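Local coordinates for peptidase S9 prolyl oligopeptidase catalytic domain-containing protein (Pyrococcus horikoshii, PDB 4HXF) that probably cleaves peptides as an acylaminoacyl peptidase of the prolyl oligopeptidase family, a serine protease that assembles into a self-compartmentalizing hexamer, at residues E227-Y232 with Y247-E252; Q266-N271 with M304-D309; K273-L278 with L286-G291. All blocks are in the same frame, centred on the assembly; numbering follows the deposited sequence.

Interaction 1. Residues E227-Y232 with Y247-E252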
# COMPACT_ATOMS: atom_id res chain seq x y z
N GLU A 227 -10.39 -53.22 9.22
CA GLU A 227 -11.23 -54.42 9.25
C GLU A 227 -12.60 -54.16 9.90
O GLU A 227 -13.62 -54.66 9.47
CB GLU A 227 -10.50 -55.54 10.04
CG GLU A 227 -9.15 -56.03 9.45
CD GLU A 227 -9.28 -56.55 8.01
OE1 GLU A 227 -10.35 -57.14 7.68
OE2 GLU A 227 -8.33 -56.36 7.20
N ARG A 228 -12.58 -53.38 10.96
CA ARG A 228 -13.78 -53.08 11.67
C ARG A 228 -14.03 -51.56 11.67
O ARG A 228 -13.07 -50.75 11.86
CB ARG A 228 -13.58 -53.52 13.14
CG ARG A 228 -13.53 -55.03 13.45
CD ARG A 228 -12.70 -55.24 14.72
NE ARG A 228 -11.25 -55.11 14.44
CZ ARG A 228 -10.46 -56.09 13.95
NH1 ARG A 228 -10.93 -57.29 13.70
NH2 ARG A 228 -9.18 -55.87 13.71
N ILE A 229 -15.29 -51.21 11.58
CA ILE A 229 -15.69 -49.80 11.67
C ILE A 229 -16.22 -49.53 13.07
O ILE A 229 -17.03 -50.31 13.60
CB ILE A 229 -16.77 -49.46 10.67
CG1 ILE A 229 -16.30 -49.75 9.23
CG2 ILE A 229 -17.26 -47.98 10.83
CD1 ILE A 229 -17.37 -49.65 8.14
N LEU A 230 -15.79 -48.41 13.67
CA LEU A 230 -16.32 -47.98 14.95
C LEU A 230 -17.42 -46.96 14.76
O LEU A 230 -17.26 -45.95 14.05
CB LEU A 230 -15.14 -47.35 15.73
CG LEU A 230 -15.37 -47.06 17.22
CD1 LEU A 230 -15.65 -48.30 18.13
CD2 LEU A 230 -14.19 -46.19 17.79
N LEU A 231 -18.55 -47.24 15.38
CA LEU A 231 -19.77 -46.49 15.25
C LEU A 231 -20.10 -45.83 16.60
O LEU A 231 -19.91 -46.47 17.66
CB LEU A 231 -20.92 -47.44 14.80
CG LEU A 231 -20.77 -48.16 13.43
CD1 LEU A 231 -21.86 -49.27 13.30
CD2 LEU A 231 -20.87 -47.14 12.28
N TYR A 232 -20.67 -44.66 16.50
CA TYR A 232 -20.98 -43.82 17.67
C TYR A 232 -22.39 -43.41 17.68
O TYR A 232 -22.84 -42.74 16.73
CB TYR A 232 -20.08 -42.57 17.64
CG TYR A 232 -20.25 -41.71 18.89
CD1 TYR A 232 -19.51 -41.95 20.08
CD2 TYR A 232 -21.09 -40.62 18.84
CE1 TYR A 232 -19.70 -41.14 21.20
CE2 TYR A 232 -21.25 -39.79 19.91
CZ TYR A 232 -20.55 -40.06 21.11
OH TYR A 232 -20.70 -39.19 22.20
N TYR A 247 -20.02 -49.14 19.05
CA TYR A 247 -20.25 -50.42 18.45
C TYR A 247 -19.15 -50.70 17.42
O TYR A 247 -18.63 -49.76 16.79
CB TYR A 247 -21.57 -50.45 17.67
CG TYR A 247 -22.75 -50.06 18.48
CD1 TYR A 247 -23.52 -51.03 19.04
CD2 TYR A 247 -23.08 -48.76 18.69
CE1 TYR A 247 -24.59 -50.68 19.86
CE2 TYR A 247 -24.12 -48.39 19.45
CZ TYR A 247 -24.86 -49.37 20.08
OH TYR A 247 -25.91 -48.98 20.88
N ILE A 248 -18.77 -51.96 17.34
CA ILE A 248 -17.81 -52.43 16.31
C ILE A 248 -18.65 -53.07 15.23
O ILE A 248 -19.51 -53.93 15.50
CB ILE A 248 -16.78 -53.41 16.94
CG1 ILE A 248 -15.79 -52.59 17.85
CG2 ILE A 248 -16.04 -54.20 15.85
CD1 ILE A 248 -14.96 -53.53 18.79
N TYR A 249 -18.39 -52.69 13.99
CA TYR A 249 -19.07 -53.26 12.85
C TYR A 249 -18.07 -53.96 11.92
O TYR A 249 -17.21 -53.34 11.35
CB TYR A 249 -19.88 -52.24 12.13
CG TYR A 249 -20.53 -52.77 10.88
CD1 TYR A 249 -21.54 -53.73 10.93
CD2 TYR A 249 -20.19 -52.24 9.66
CE1 TYR A 249 -22.16 -54.18 9.77
CE2 TYR A 249 -20.79 -52.67 8.53
CZ TYR A 249 -21.75 -53.63 8.58
OH TYR A 249 -22.28 -53.99 7.38
N ASP A 250 -18.30 -55.26 11.69
CA ASP A 250 -17.45 -55.99 10.72
C ASP A 250 -18.27 -56.90 9.83
O ASP A 250 -17.76 -57.92 9.32
CB ASP A 250 -16.51 -56.81 11.53
CG ASP A 250 -17.23 -57.86 12.36
OD1 ASP A 250 -18.47 -58.06 12.25
OD2 ASP A 250 -16.54 -58.48 13.17
N GLY A 251 -19.53 -56.52 9.61
CA GLY A 251 -20.54 -57.47 9.13
C GLY A 251 -21.69 -57.59 10.08
O GLY A 251 -22.84 -57.64 9.67
N GLU A 252 -21.37 -57.65 11.36
CA GLU A 252 -22.34 -57.70 12.43
C GLU A 252 -22.04 -56.47 13.28
O GLU A 252 -20.91 -56.04 13.34
CB GLU A 252 -22.13 -59.04 13.17
CG GLU A 252 -22.68 -59.16 14.58
CD GLU A 252 -22.94 -60.63 15.06
OE1 GLU A 252 -21.94 -61.42 15.19
OE2 GLU A 252 -24.16 -60.97 15.35
O HOH W 1 -13.76 -58.44 13.39
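Ile-229 and Tyr-249 hold each other by both backbone bonds of an antiparallel hydrogen-bonded pair: Ile-229 N donates a hydrogen bond to Tyr-249 O at 2.9 Å, and Tyr-249 N donates one to Ile-229 O. Leu-231 and Tyr-247 form the next such pair. The face carrying these four side chains is closely packed. Leu-231 reaches diagonally across, bringing CD1 to 3.8 Å from Tyr-249 CB, while Ile-229 lies alongside the tyrosine with CD1 at the ring edge, 4.1 Å from Tyr-249 CD2. The two strands are the middle pair of a four-stranded antiparallel blade of the beta-propeller. Leu-230 and Ile-248 occupy the other face, where aliphatic groups suit a buried seam: Leu-230 packs on Ala-267 and Val-274 of the next blade, and Ile-248 on Val-274. Toward Arg-228 and Asp-250 the contact becomes loose and wet. The aliphatic stem of Arg-228 still runs beside Ile-248, CG lying 3.6 Å from Ile-248 CG2, but a bend at chi3 (-76°) leads the guanidinium away, and NE makes a salt bridge with Asp-225. Water joins the two charges instead of direct contact: it accepts from Arg-228 NH1 at 3.1 Å and donates to Asp-250 OD2 at 2.8 Å. Asp-250 OD1 meanwhile accepts from Glu-252 N at 3.1 Å, an Asx turn around Gly-251, whose backbone angles would jam any CB against the preceding carbonyl oxygen.

Interaction 2. Residues Q266-N271 with M304-D309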
# COMPACT_ATOMS: atom_id res chain seq x y z
N GLN A 266 -15.50 -39.88 23.73
CA GLN A 266 -14.66 -39.97 22.57
C GLN A 266 -14.26 -41.39 22.49
O GLN A 266 -14.17 -42.06 23.48
CB GLN A 266 -13.44 -39.04 22.78
CG GLN A 266 -12.34 -39.04 21.77
CD GLN A 266 -11.26 -37.94 22.05
OE1 GLN A 266 -11.38 -37.16 23.04
NE2 GLN A 266 -10.22 -37.89 21.17
N ALA A 267 -13.96 -41.90 21.29
CA ALA A 267 -13.50 -43.22 21.16
C ALA A 267 -12.67 -43.41 19.82
O ALA A 267 -12.93 -42.74 18.81
CB ALA A 267 -14.70 -44.27 21.16
N LYS A 268 -11.72 -44.30 19.90
CA LYS A 268 -10.83 -44.70 18.77
C LYS A 268 -10.57 -46.16 18.75
O LYS A 268 -10.46 -46.79 19.78
CB LYS A 268 -9.47 -43.85 18.86
CG LYS A 268 -9.54 -42.39 18.75
CD LYS A 268 -8.18 -41.57 18.83
CE LYS A 268 -8.47 -40.03 18.78
NZ LYS A 268 -7.23 -39.17 18.46
N ILE A 269 -10.30 -46.74 17.58
CA ILE A 269 -9.97 -48.15 17.49
C ILE A 269 -8.58 -48.25 16.86
O ILE A 269 -8.26 -47.56 15.91
CB ILE A 269 -11.09 -48.94 16.68
CG1 ILE A 269 -10.91 -50.45 16.59
CG2 ILE A 269 -11.28 -48.38 15.27
CD1 ILE A 269 -12.20 -51.23 16.21
N ARG A 270 -7.76 -49.07 17.45
CA ARG A 270 -6.41 -49.29 16.82
C ARG A 270 -6.08 -50.72 17.12
O ARG A 270 -6.09 -51.10 18.28
CB ARG A 270 -5.34 -48.30 17.34
CG ARG A 270 -5.27 -46.90 16.64
CD ARG A 270 -5.62 -45.71 17.57
NE ARG A 270 -5.58 -44.35 16.97
CZ ARG A 270 -6.49 -43.90 16.08
NH1 ARG A 270 -6.40 -42.62 15.63
NH2 ARG A 270 -7.50 -44.70 15.67
N ASN A 271 -5.94 -51.52 16.04
CA ASN A 271 -5.62 -52.95 16.16
C ASN A 271 -6.68 -53.72 16.88
O ASN A 271 -6.35 -54.45 17.81
CB ASN A 271 -4.30 -53.13 16.93
N MET A 304 -9.28 -34.99 28.12
CA MET A 304 -9.72 -34.16 27.10
C MET A 304 -9.44 -34.64 25.69
O MET A 304 -10.09 -34.20 24.74
CB MET A 304 -9.06 -32.80 27.30
CG MET A 304 -9.49 -32.13 28.55
SD MET A 304 -11.27 -31.83 28.61
CE MET A 304 -11.63 -30.71 27.30
N GLY A 305 -8.53 -35.57 25.55
CA GLY A 305 -8.10 -36.06 24.23
C GLY A 305 -7.13 -37.14 24.46
O GLY A 305 -6.49 -37.33 25.59
N PHE A 306 -7.03 -38.05 23.49
CA PHE A 306 -6.12 -39.14 23.61
C PHE A 306 -5.82 -39.75 22.19
O PHE A 306 -6.50 -39.42 21.19
CB PHE A 306 -6.62 -40.23 24.59
CG PHE A 306 -7.96 -40.87 24.17
CD1 PHE A 306 -9.17 -40.32 24.59
CD2 PHE A 306 -7.99 -41.92 23.28
CE1 PHE A 306 -10.36 -40.83 24.14
CE2 PHE A 306 -9.23 -42.39 22.78
CZ PHE A 306 -10.40 -41.84 23.25
N ASP A 307 -4.76 -40.50 22.14
CA ASP A 307 -4.42 -41.26 20.91
C ASP A 307 -3.61 -42.42 21.28
O ASP A 307 -2.93 -42.52 22.33
CB ASP A 307 -3.69 -40.41 19.88
CG ASP A 307 -3.81 -40.96 18.41
OD1 ASP A 307 -4.69 -41.84 18.11
OD2 ASP A 307 -3.03 -40.57 17.51
N ALA A 308 -3.66 -43.46 20.40
CA ALA A 308 -3.01 -44.64 20.69
C ALA A 308 -2.51 -45.32 19.36
O ALA A 308 -3.18 -45.31 18.31
CB ALA A 308 -4.02 -45.64 21.33
N ASP A 309 -1.38 -45.84 19.50
CA ASP A 309 -0.76 -46.57 18.35
C ASP A 309 0.17 -47.58 19.00
O ASP A 309 -0.35 -48.52 19.60
CB ASP A 309 -0.07 -45.71 17.27
CG ASP A 309 0.57 -46.61 16.14
OD1 ASP A 309 -0.20 -47.42 15.56
OD2 ASP A 309 1.79 -46.50 15.96
O HOH W 2 -8.13 -36.41 21.10
O HOH W 3 -2.74 -43.18 15.76
O HOH W 4 -4.25 -40.23 14.85
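Phe-306 sets its CG between its own backbone N and carbonyl carbon (chi1 61°), which swings the ring toward strand 264-270, and Gln-266, with CG opposite its N (chi1 175°) and the rest of the chain extended, comes from the other direction to meet it. Gln-266 CG lies 3.6 Å from Phe-306 CE1, and the amide NE2 sits over the rim of one ring face. That same NE2 donates to a water 2.6 Å away, which also accepts from Phe-306 N, so the Gln-266 chain is held at its methylenes by the ring and at its amide by the water. Lys-268 slides past the ring, its long straight chain carrying NZ to Phe-306 O at 2.8 Å, in the carbonyl plane. Asp-307 crosses the two basic chains at about a right angle. Its OD1 receives Arg-270 NE at 2.9 Å, nearly along the C-O axis, with a weak second bond from NH1; Lys-268 NZ adds a long salt bridge at 3.7 Å. The guanidinium and carboxylate planes stand 65° apart, so the pair is not a flat two-pronged one. Arg-270 also turns NH2 to Asp-223 in the preceding blade, and Asp-307 OD2 accepts a hydrogen bond from the backbone N of Thr-22. A leucine in the arginine's place would probably leave Asp-307 with the long lysine bridge instead of its close cationic mate, and Asp-223 without the arginine's salt bridge. The two strands run almost parallel with axes 7.9 Å apart, too far for backbone pairing, so side chains do the joining: these are the first strands of consecutive blades in a seven-bladed beta-propeller, and polar residues here are consistent with strands facing the central channel.

Interaction 3. Residues K273-L278 with L286-G291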
# COMPACT_ATOMS: atom_id res chain seq x y z
N LYS A 273 -8.46 -53.04 19.30
CA LYS A 273 -8.74 -52.50 20.70
C LYS A 273 -9.37 -51.14 20.56
O LYS A 273 -9.02 -50.39 19.68
CB LYS A 273 -7.46 -52.34 21.52
CG LYS A 273 -6.55 -53.55 21.51
CD LYS A 273 -5.40 -53.34 22.50
CE LYS A 273 -4.49 -54.59 22.53
NZ LYS A 273 -4.06 -55.01 23.90
N VAL A 274 -10.28 -50.86 21.48
CA VAL A 274 -10.94 -49.58 21.49
C VAL A 274 -10.57 -48.82 22.77
O VAL A 274 -10.72 -49.30 23.93
CB VAL A 274 -12.46 -49.75 21.44
CG1 VAL A 274 -13.22 -48.38 21.51
CG2 VAL A 274 -12.85 -50.53 20.16
N TYR A 275 -10.18 -47.60 22.55
CA TYR A 275 -9.90 -46.70 23.68
C TYR A 275 -11.01 -45.68 23.70
O TYR A 275 -11.39 -45.17 22.67
CB TYR A 275 -8.56 -45.95 23.43
CG TYR A 275 -7.38 -46.93 23.52
CD1 TYR A 275 -6.97 -47.60 22.42
CD2 TYR A 275 -6.78 -47.13 24.68
CE1 TYR A 275 -5.91 -48.50 22.51
CE2 TYR A 275 -5.66 -47.99 24.79
CZ TYR A 275 -5.24 -48.62 23.66
OH TYR A 275 -4.16 -49.58 23.71
N PHE A 276 -11.51 -45.37 24.91
CA PHE A 276 -12.65 -44.50 24.97
C PHE A 276 -12.74 -43.83 26.35
O PHE A 276 -12.26 -44.35 27.33
CB PHE A 276 -13.92 -45.33 24.68
CG PHE A 276 -14.28 -46.33 25.72
CD1 PHE A 276 -13.78 -47.62 25.61
CD2 PHE A 276 -15.18 -46.03 26.73
CE1 PHE A 276 -14.13 -48.55 26.55
CE2 PHE A 276 -15.53 -46.99 27.65
CZ PHE A 276 -15.00 -48.27 27.56
N THR A 277 -13.42 -42.71 26.38
CA THR A 277 -13.69 -42.02 27.59
C THR A 277 -15.17 -41.98 27.88
O THR A 277 -16.00 -42.02 26.95
CB THR A 277 -13.21 -40.55 27.51
OG1 THR A 277 -13.58 -39.95 26.25
CG2 THR A 277 -11.61 -40.57 27.59
N LEU A 278 -15.53 -41.91 29.15
CA LEU A 278 -16.92 -41.81 29.62
C LEU A 278 -17.11 -40.69 30.52
O LEU A 278 -16.21 -40.33 31.33
CB LEU A 278 -17.29 -43.05 30.48
CG LEU A 278 -17.22 -44.47 29.92
CD1 LEU A 278 -17.50 -45.61 30.94
CD2 LEU A 278 -18.26 -44.53 28.76
N LEU A 286 -10.82 -42.40 31.16
CA LEU A 286 -10.26 -43.23 30.04
C LEU A 286 -10.19 -44.71 30.36
O LEU A 286 -9.73 -45.16 31.43
CB LEU A 286 -8.82 -42.73 29.68
CG LEU A 286 -8.13 -43.44 28.49
CD1 LEU A 286 -8.93 -43.21 27.16
CD2 LEU A 286 -6.73 -42.81 28.32
N TYR A 287 -10.73 -45.47 29.41
CA TYR A 287 -10.79 -46.92 29.43
C TYR A 287 -10.28 -47.47 28.10
O TYR A 287 -10.16 -46.77 27.12
CB TYR A 287 -12.28 -47.36 29.58
CG TYR A 287 -12.90 -46.93 30.88
CD1 TYR A 287 -13.50 -45.71 30.99
CD2 TYR A 287 -12.80 -47.67 32.03
CE1 TYR A 287 -14.05 -45.31 32.19
CE2 TYR A 287 -13.30 -47.25 33.28
CZ TYR A 287 -13.97 -46.05 33.32
OH TYR A 287 -14.49 -45.66 34.52
N LEU A 288 -10.05 -48.79 28.14
CA LEU A 288 -9.73 -49.62 27.00
C LEU A 288 -10.75 -50.78 26.95
O LEU A 288 -11.14 -51.29 27.98
CB LEU A 288 -8.29 -50.23 27.19
CG LEU A 288 -7.99 -51.65 26.64
CD1 LEU A 288 -7.81 -51.43 25.14
CD2 LEU A 288 -6.79 -52.35 27.19
N TRP A 289 -11.14 -51.19 25.75
CA TRP A 289 -11.84 -52.48 25.56
C TRP A 289 -11.00 -53.33 24.71
O TRP A 289 -10.62 -52.99 23.64
CB TRP A 289 -13.25 -52.26 25.00
CG TRP A 289 -13.98 -53.55 24.77
CD1 TRP A 289 -14.90 -54.16 25.60
CD2 TRP A 289 -13.99 -54.31 23.57
NE1 TRP A 289 -15.44 -55.26 24.99
CE2 TRP A 289 -14.91 -55.42 23.79
CE3 TRP A 289 -13.31 -54.23 22.39
CZ2 TRP A 289 -15.11 -56.40 22.84
CZ3 TRP A 289 -13.52 -55.21 21.43
CH2 TRP A 289 -14.40 -56.27 21.65
N ASP A 290 -10.72 -54.53 25.23
CA ASP A 290 -9.87 -55.52 24.48
C ASP A 290 -10.56 -56.87 24.53
O ASP A 290 -9.91 -57.92 24.42
CB ASP A 290 -8.48 -55.65 25.09
CG ASP A 290 -8.53 -56.15 26.56
OD1 ASP A 290 -9.61 -56.53 27.10
OD2 ASP A 290 -7.45 -56.12 27.21
N GLY A 291 -11.87 -56.83 24.67
CA GLY A 291 -12.70 -57.99 24.96
C GLY A 291 -13.40 -57.80 26.28
O GLY A 291 -14.48 -58.32 26.51
O HOH W 5 -5.00 -55.14 26.35
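Phe-276 and Tyr-287 meet at the centre of a beta hairpin whose arms are the middle strands of one four-stranded propeller blade. Phe-276 keeps CG between its backbone N and carbonyl carbon (chi1 68°), which folds the ring across the partner strand until Tyr-287 CB stands over its face, 3.8 Å from the ring centroid. The ring planes are only 24° apart, but with centroids 5.7 Å from each other the rings scarcely stack. Leu-278 crosses at about a right angle, its CD1 3.7 Å from Tyr-287 CE1. On the opposite side of the sheet Leu-288 puts CD1 over the Tyr-275 ring, a CH-pi contact 4.2 Å from the centroid. Backbone bonds set this register: Tyr-287 N reaches Phe-276 O at 2.8 Å, and Trp-289 N reaches Val-274 O at 2.7 Å. Further out, Val-274 and Phe-276 rest on Ile-246 of the preceding blade, while Tyr-275 packs on Phe-306 of the following one, so bulky apolar and aromatic residues fill the seams. Tyr-287 OH is hydrogen-bonded to Glu-280, and Asp-290 OD2 forms a salt bridge with Arg-294. At the rim, Lys-273 NZ donates to a water at 2.6 Å, which donates to Asp-290 OD2 at 2.8 Å.

How the interactions relate
Following the chain, interaction 1 comes first and closes a short excursion between residues 232 and 247 within one propeller blade. The chain then enters the next blade, where strand 264-270 opens interaction 2. Before that contact closes at 304-309, the hairpin of interaction 3 is completed, so interaction 3 lies wholly within the span of interaction 2. Interactions 1 and 3 each build the middle of a blade; interaction 2 ties the second of these blades to a third. Interactions 1 and 3 meet at the seam between blades, Ile-248 CD1 packing 3.4 Å from Trp-289 CZ3; interactions 2 and 3 meet within one blade, where Lys-268 O and Tyr-275 N probably share a hydrogen bond.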